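Local structure of cellobiose 2-epimerase (Spirochaeta thermophila DSM 6192, 5ZIG) at residues Gly246-Phe251 with Leu299-Glu305; Ala187-Met191 with Leu234-Glu240. The protein probably catalyses the reversible epimerization of cellobiose to 4-O-beta-D-glucopyranosyl-D-mannose. All coordinates share one frame; numbering follows the deposited sequence.

Contact 1. Residues Gly246-Phe251 with Leu299-Glu305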
loop_
_atom_site.group_PDB
_atom_site.type_symbol
_atom_site.label_atom_id
_atom_site.label_comp_id
_atom_site.label_asym_id
_atom_site.label_seq_id
_atom_site.Cartn_x
_atom_site.Cartn_y
_atom_site.Cartn_z
ATOM N N GLY A 246 -19.145 -13.444 -1.282
ATOM C CA GLY A 246 -18.261 -13.997 -2.293
ATOM C C GLY A 246 -17.183 -14.860 -1.672
ATOM O O GLY A 246 -17.405 -15.562 -0.680
ATOM N N GLY A 247 -15.996 -14.809 -2.250
ATOM C CA GLY A 247 -14.895 -15.569 -1.700
ATOM C C GLY A 247 -13.574 -15.154 -2.302
ATOM O O GLY A 247 -13.432 -14.055 -2.838
ATOM N N GLY A 248 -12.604 -16.049 -2.198
ATOM C CA GLY A 248 -11.317 -15.862 -2.832
ATOM C C GLY A 248 -10.251 -15.386 -1.862
ATOM O O GLY A 248 -10.523 -14.920 -0.752
ATOM N N ILE A 249 -9.010 -15.496 -2.322
ATOM C CA ILE A 249 -7.823 -15.179 -1.536
ATOM C C ILE A 249 -6.925 -14.277 -2.368
ATOM O O ILE A 249 -6.626 -14.597 -3.525
ATOM C CB ILE A 249 -7.060 -16.453 -1.124
ATOM C CG1 ILE A 249 -7.924 -17.329 -0.223
ATOM C CG2 ILE A 249 -5.746 -16.105 -0.450
ATOM C CD1 ILE A 249 -7.624 -18.784 -0.355
ATOM N N SER A 250 -6.511 -13.145 -1.786
ATOM C CA SER A 250 -5.487 -12.272 -2.355
ATOM C C SER A 250 -4.172 -12.525 -1.618
ATOM O O SER A 250 -3.992 -12.078 -0.483
ATOM C CB SER A 250 -5.898 -10.814 -2.257
ATOM O OG SER A 250 -4.920 -9.958 -2.829
ATOM N N PHE A 251 -3.245 -13.234 -2.275
ATOM C CA PHE A 251 -1.983 -13.581 -1.619
ATOM C C PHE A 251 -1.213 -12.331 -1.221
ATOM O O PHE A 251 -0.652 -12.266 -0.120
ATOM C CB PHE A 251 -1.134 -14.481 -2.532
ATOM C CG PHE A 251 -1.802 -15.773 -2.876
ATOM C CD1 PHE A 251 -1.646 -16.891 -2.070
ATOM C CD2 PHE A 251 -2.636 -15.859 -3.979
ATOM C CE1 PHE A 251 -2.295 -18.071 -2.372
ATOM C CE2 PHE A 251 -3.284 -17.038 -4.290
ATOM C CZ PHE A 251 -3.117 -18.146 -3.485
ATOM N N LEU A 299 4.966 -15.202 -5.969
ATOM C CA LEU A 299 3.603 -15.361 -5.467
ATOM C C LEU A 299 2.543 -15.154 -6.536
ATOM O O LEU A 299 2.549 -14.129 -7.237
ATOM C CB LEU A 299 3.352 -14.398 -4.309
ATOM C CG LEU A 299 3.903 -14.902 -2.990
ATOM C CD1 LEU A 299 3.279 -14.093 -1.862
ATOM C CD2 LEU A 299 3.588 -16.381 -2.842
ATOM N N PRO A 300 1.601 -16.087 -6.650
ATOM C CA PRO A 300 0.469 -15.906 -7.563
ATOM C C PRO A 300 -0.425 -14.760 -7.111
ATOM O O PRO A 300 -0.359 -14.277 -5.976
ATOM C CB PRO A 300 -0.276 -17.243 -7.505
ATOM C CG PRO A 300 0.299 -17.993 -6.329
ATOM C CD PRO A 300 1.628 -17.413 -6.013
ATOM N N ASN A 301 -1.294 -14.333 -8.025
ATOM C CA ASN A 301 -2.033 -13.109 -7.759
ATOM C C ASN A 301 -3.235 -13.365 -6.857
ATOM O O ASN A 301 -3.409 -12.686 -5.838
ATOM C CB ASN A 301 -2.476 -12.453 -9.057
ATOM C CG ASN A 301 -3.186 -11.151 -8.807
ATOM O OD1 ASN A 301 -2.825 -10.403 -7.893
ATOM N ND2 ASN A 301 -4.199 -10.868 -9.607
ATOM N N GLU A 302 -4.066 -14.346 -7.198
ATOM C CA GLU A 302 -5.188 -14.620 -6.327
ATOM C C GLU A 302 -5.739 -16.008 -6.588
ATOM O O GLU A 302 -5.549 -16.594 -7.657
ATOM C CB GLU A 302 -6.311 -13.585 -6.506
ATOM C CG GLU A 302 -7.099 -13.789 -7.785
ATOM C CD GLU A 302 -8.330 -12.896 -7.871
ATOM O OE1 GLU A 302 -8.981 -12.667 -6.826
ATOM O OE2 GLU A 302 -8.639 -12.424 -8.985
ATOM N N GLN A 303 -6.435 -16.516 -5.581
ATOM C CA GLN A 303 -7.300 -17.674 -5.712
ATOM C C GLN A 303 -8.715 -17.167 -5.953
ATOM O O GLN A 303 -9.274 -16.456 -5.107
ATOM C CB GLN A 303 -7.231 -18.530 -4.452
ATOM C CG GLN A 303 -7.971 -19.845 -4.534
ATOM C CD GLN A 303 -7.294 -20.915 -3.693
ATOM O OE1 GLN A 303 -7.561 -21.043 -2.499
ATOM N NE2 GLN A 303 -6.399 -21.676 -4.314
ATOM N N ARG A 304 -9.284 -17.508 -7.109
ATOM C CA ARG A 304 -10.643 -17.085 -7.409
ATOM C C ARG A 304 -11.640 -17.801 -6.501
ATOM O O ARG A 304 -11.319 -18.791 -5.833
ATOM C CB ARG A 304 -10.961 -17.353 -8.879
ATOM C CG ARG A 304 -10.031 -16.606 -9.800
ATOM C CD ARG A 304 -10.538 -16.605 -11.211
ATOM N NE ARG A 304 -9.501 -16.192 -12.150
ATOM C CZ ARG A 304 -8.592 -17.005 -12.683
ATOM N NH1 ARG A 304 -8.574 -18.295 -12.371
ATOM N NH2 ARG A 304 -7.699 -16.515 -13.538
ATOM N N GLU A 305 -12.879 -17.290 -6.485
ATOM C CA GLU A 305 -13.900 -17.891 -5.637
ATOM C C GLU A 305 -14.083 -19.374 -5.946
ATOM O O GLU A 305 -14.402 -20.157 -5.048
ATOM C CB GLU A 305 -15.230 -17.136 -5.781
ATOM C CG GLU A 305 -15.123 -15.614 -5.604
ATOM C CD GLU A 305 -16.480 -14.923 -5.446
ATOM O OE1 GLU A 305 -17.488 -15.637 -5.256
ATOM O OE2 GLU A 305 -16.535 -13.669 -5.509
#
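Gln303 N donates to Ile249 O at 2.8 Å. The return bond, Ile249 N to Gln303 O, measures 3.0 Å. It is the straighter of the two, with an N-H...O angle of 161°. The two bonds make Ile249 and Gln303 an antiparallel hydrogen-bonded pair. Their side chains lie alongside each other on the same face of the sheet. In Gln303, CG stands opposite the backbone N (chi1 -173°) and the chain bends at chi2. This sets OE1 close to the methyl CD1 of Ile249, at 3.1 Å. Gly248 CA lies 3.1 Å from Gln303 O, and from this backbone position a beta carbon would point toward the 299-305 segment and run into that oxygen.

Both segments belong to one four-stranded antiparallel sheet at one end of the helical barrel, consistent with the (alpha/alpha)6 fold of the N-acylglucosamine 2-epimerase family. Strand 302-303 lies between 249-250 and 309-314. Asn301 and Glu302 both face Asp310 in a classic beta bulge. Ser250 is the N-cap of helix 251-269, and its OG also bonds His253.

Phe251, the first residue of that helix, packs against Pro300. Pro300 CG sits over one face of the ring, offset toward the rim, 4.2 Å from Phe251 CE2. Phe251 CD2 lies 3.4 Å from Pro300 O. The peptide between Asn301 and Glu302 meets the ring edge. At the exposed end, the extended Glu305 side chain brings its carboxylate near Gly247 N, with OE1 and OE2 of Glu305 each 3.5 Å from it, but neither is placed to accept a hydrogen bond.

Contact 2. Residues Ala187-Met191 with Leu234-Glu240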
loop_
_atom_site.group_PDB
_atom_site.type_symbol
_atom_site.label_atom_id
_atom_site.label_comp_id
_atom_site.label_asym_id
_atom_site.label_seq_id
_atom_site.Cartn_x
_atom_site.Cartn_y
_atom_site.Cartn_z
ATOM N N ALA A 187 -20.854 -5.275 -2.416
ATOM C CA ALA A 187 -20.460 -5.434 -1.016
ATOM C C ALA A 187 -20.381 -4.073 -0.333
ATOM O O ALA A 187 -19.738 -3.157 -0.864
ATOM C CB ALA A 187 -19.113 -6.149 -0.914
ATOM N N PRO A 188 -21.040 -3.881 0.814
ATOM C CA PRO A 188 -20.924 -2.587 1.507
ATOM C C PRO A 188 -19.574 -2.373 2.176
ATOM O O PRO A 188 -19.209 -1.213 2.424
ATOM C CB PRO A 188 -22.068 -2.634 2.540
ATOM C CG PRO A 188 -22.980 -3.767 2.082
ATOM C CD PRO A 188 -22.034 -4.756 1.457
ATOM N N LYS A 189 -18.809 -3.438 2.446
ATOM C CA LYS A 189 -17.493 -3.304 3.066
ATOM C C LYS A 189 -16.472 -4.230 2.395
ATOM O O LYS A 189 -16.814 -5.317 1.912
ATOM C CB LYS A 189 -17.584 -3.597 4.570
ATOM C CG LYS A 189 -18.363 -2.550 5.357
ATOM C CD LYS A 189 -18.795 -3.058 6.721
ATOM C CE LYS A 189 -19.559 -1.953 7.477
ATOM N NZ LYS A 189 -20.059 -2.391 8.817
ATOM N N THR A 190 -15.208 -3.787 2.366
ATOM C CA THR A 190 -14.114 -4.571 1.793
ATOM C C THR A 190 -12.911 -4.573 2.743
ATOM O O THR A 190 -12.640 -3.570 3.419
ATOM C CB THR A 190 -13.692 -4.035 0.371
ATOM O OG1 THR A 190 -13.067 -2.749 0.481
ATOM C CG2 THR A 190 -14.892 -3.929 -0.584
ATOM N N MET A 191 -12.204 -5.719 2.807
ATOM C CA MET A 191 -10.936 -5.787 3.544
ATOM C C MET A 191 -9.962 -4.756 3.007
ATOM O O MET A 191 -9.261 -4.082 3.768
ATOM C CB MET A 191 -10.370 -7.216 3.449
ATOM C CG MET A 191 -8.840 -7.498 3.648
ATOM S SD MET A 191 -7.702 -6.862 2.401
ATOM C CE MET A 191 -8.133 -7.984 1.047
ATOM N N LEU A 234 -7.212 -13.453 4.837
ATOM C CA LEU A 234 -8.056 -12.287 4.994
ATOM C C LEU A 234 -9.233 -12.415 4.047
ATOM O O LEU A 234 -9.035 -12.481 2.827
ATOM C CB LEU A 234 -7.285 -11.017 4.682
ATOM C CG LEU A 234 -6.476 -10.345 5.765
ATOM C CD1 LEU A 234 -5.422 -11.317 6.296
ATOM C CD2 LEU A 234 -5.855 -9.122 5.132
ATOM N N GLY A 235 -10.445 -12.443 4.604
ATOM C CA GLY A 235 -11.631 -12.404 3.768
ATOM C C GLY A 235 -11.646 -11.166 2.892
ATOM O O GLY A 235 -11.085 -10.125 3.234
ATOM N N LEU A 236 -12.303 -11.277 1.743
ATOM C CA LEU A 236 -12.285 -10.149 0.820
ATOM C C LEU A 236 -13.437 -9.172 1.052
ATOM O O LEU A 236 -13.205 -7.971 1.226
ATOM C CB LEU A 236 -12.303 -10.662 -0.626
ATOM C CG LEU A 236 -11.058 -11.444 -1.055
ATOM C CD1 LEU A 236 -11.175 -11.912 -2.492
ATOM C CD2 LEU A 236 -9.806 -10.603 -0.875
ATOM N N TYR A 237 -14.670 -9.674 1.076
ATOM C CA TYR A 237 -15.862 -8.864 0.886
ATOM C C TYR A 237 -16.899 -9.201 1.950
ATOM O O TYR A 237 -17.117 -10.377 2.260
ATOM C CB TYR A 237 -16.455 -9.100 -0.512
ATOM C CG TYR A 237 -15.503 -8.874 -1.677
ATOM C CD1 TYR A 237 -14.911 -7.626 -1.887
ATOM C CD2 TYR A 237 -15.233 -9.893 -2.592
ATOM C CE1 TYR A 237 -14.054 -7.405 -2.957
ATOM C CE2 TYR A 237 -14.378 -9.682 -3.676
ATOM C CZ TYR A 237 -13.798 -8.434 -3.849
ATOM O OH TYR A 237 -12.958 -8.219 -4.920
ATOM N N PHE A 238 -17.556 -8.172 2.494
ATOM C CA PHE A 238 -18.403 -8.367 3.667
ATOM C C PHE A 238 -19.666 -7.513 3.595
ATOM O O PHE A 238 -19.638 -6.371 3.127
ATOM C CB PHE A 238 -17.635 -8.034 4.954
ATOM C CG PHE A 238 -16.320 -8.770 5.093
ATOM C CD1 PHE A 238 -15.167 -8.271 4.518
ATOM C CD2 PHE A 238 -16.249 -9.960 5.814
ATOM C CE1 PHE A 238 -13.942 -8.962 4.649
ATOM C CE2 PHE A 238 -15.051 -10.643 5.958
ATOM C CZ PHE A 238 -13.889 -10.145 5.376
ATOM N N ALA A 239 -20.772 -8.073 4.097
ATOM C CA ALA A 239 -22.010 -7.319 4.272
ATOM C C ALA A 239 -21.840 -6.266 5.363
ATOM O O ALA A 239 -20.812 -6.190 6.039
ATOM C CB ALA A 239 -23.176 -8.248 4.624
ATOM N N GLU A 240 -22.889 -5.457 5.552
ATOM C CA GLU A 240 -22.851 -4.425 6.583
ATOM C C GLU A 240 -22.600 -5.031 7.958
ATOM O O GLU A 240 -21.743 -4.545 8.709
ATOM C CB GLU A 240 -24.153 -3.620 6.571
ATOM C CG GLU A 240 -24.028 -2.239 7.183
ATOM C CD GLU A 240 -25.376 -1.634 7.562
ATOM O OE1 GLU A 240 -26.386 -2.375 7.548
ATOM O OE2 GLU A 240 -25.415 -0.419 7.867
#
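Lys189 NZ donates to Glu240 O at 2.7 Å, in the carbonyl plane and on a lone pair. The chain is extended beyond CG, which carries the ammonium past Ala239 to this carbonyl. There NZ also meets Asp158 in a salt bridge and bonds Gly162 O. A methionine here would probably leave Asp158 without its mate and both carbonyls without their donor.

The two segments form an antiparallel strand pair at the edge of a three-stranded sheet. Lys189 and Phe238 are its hydrogen-bonded pair: Phe238 N to Lys189 O is 3.0 Å, and Lys189 N to Phe238 O is 3.1 Å. Two residues on, where helix 191-208 begins, Met191 N bonds Leu236 O at 2.9 Å and nearly straight (172°).

The Met191 side chain carries much of the packing. Its CG is turned away from the backbone N (chi1 157°), and the chain then bends twice. CG meets Leu234 CD2 at 3.7 Å, the side chains crossing at about a right angle. CE lies beside Leu236 CD2. Met191 CB lies 4.2 Å from Phe238 CE1. On the sheet face opposite Lys189 and Phe238, Thr190 CG2 touches the Tyr237 ring edge, 3.9 Å from CD1.

The centres of the two contacts are about 14 Å apart, on the same side of the chain's centre. They come in series: contact 2 closes at Glu240 before contact 1 opens at Gly246. Strand 244-245, on the short link between them, completes contact 2's sheet, while contact 1 belongs to a separate one. Contact 2 spans helices 191-208 and 211-228; contact 1 spans 251-269 and 275-294. Each pairing thus closes a largely helical part of the chain, with short strands brought together at one end of the helices. The contacts touch directly where Leu236 CD1 packs 3.1 Å from Gly247 O. Helix 251-269 is shared: it starts in contact 1, and its His253 and Ala257 touch Met191 and Leu234.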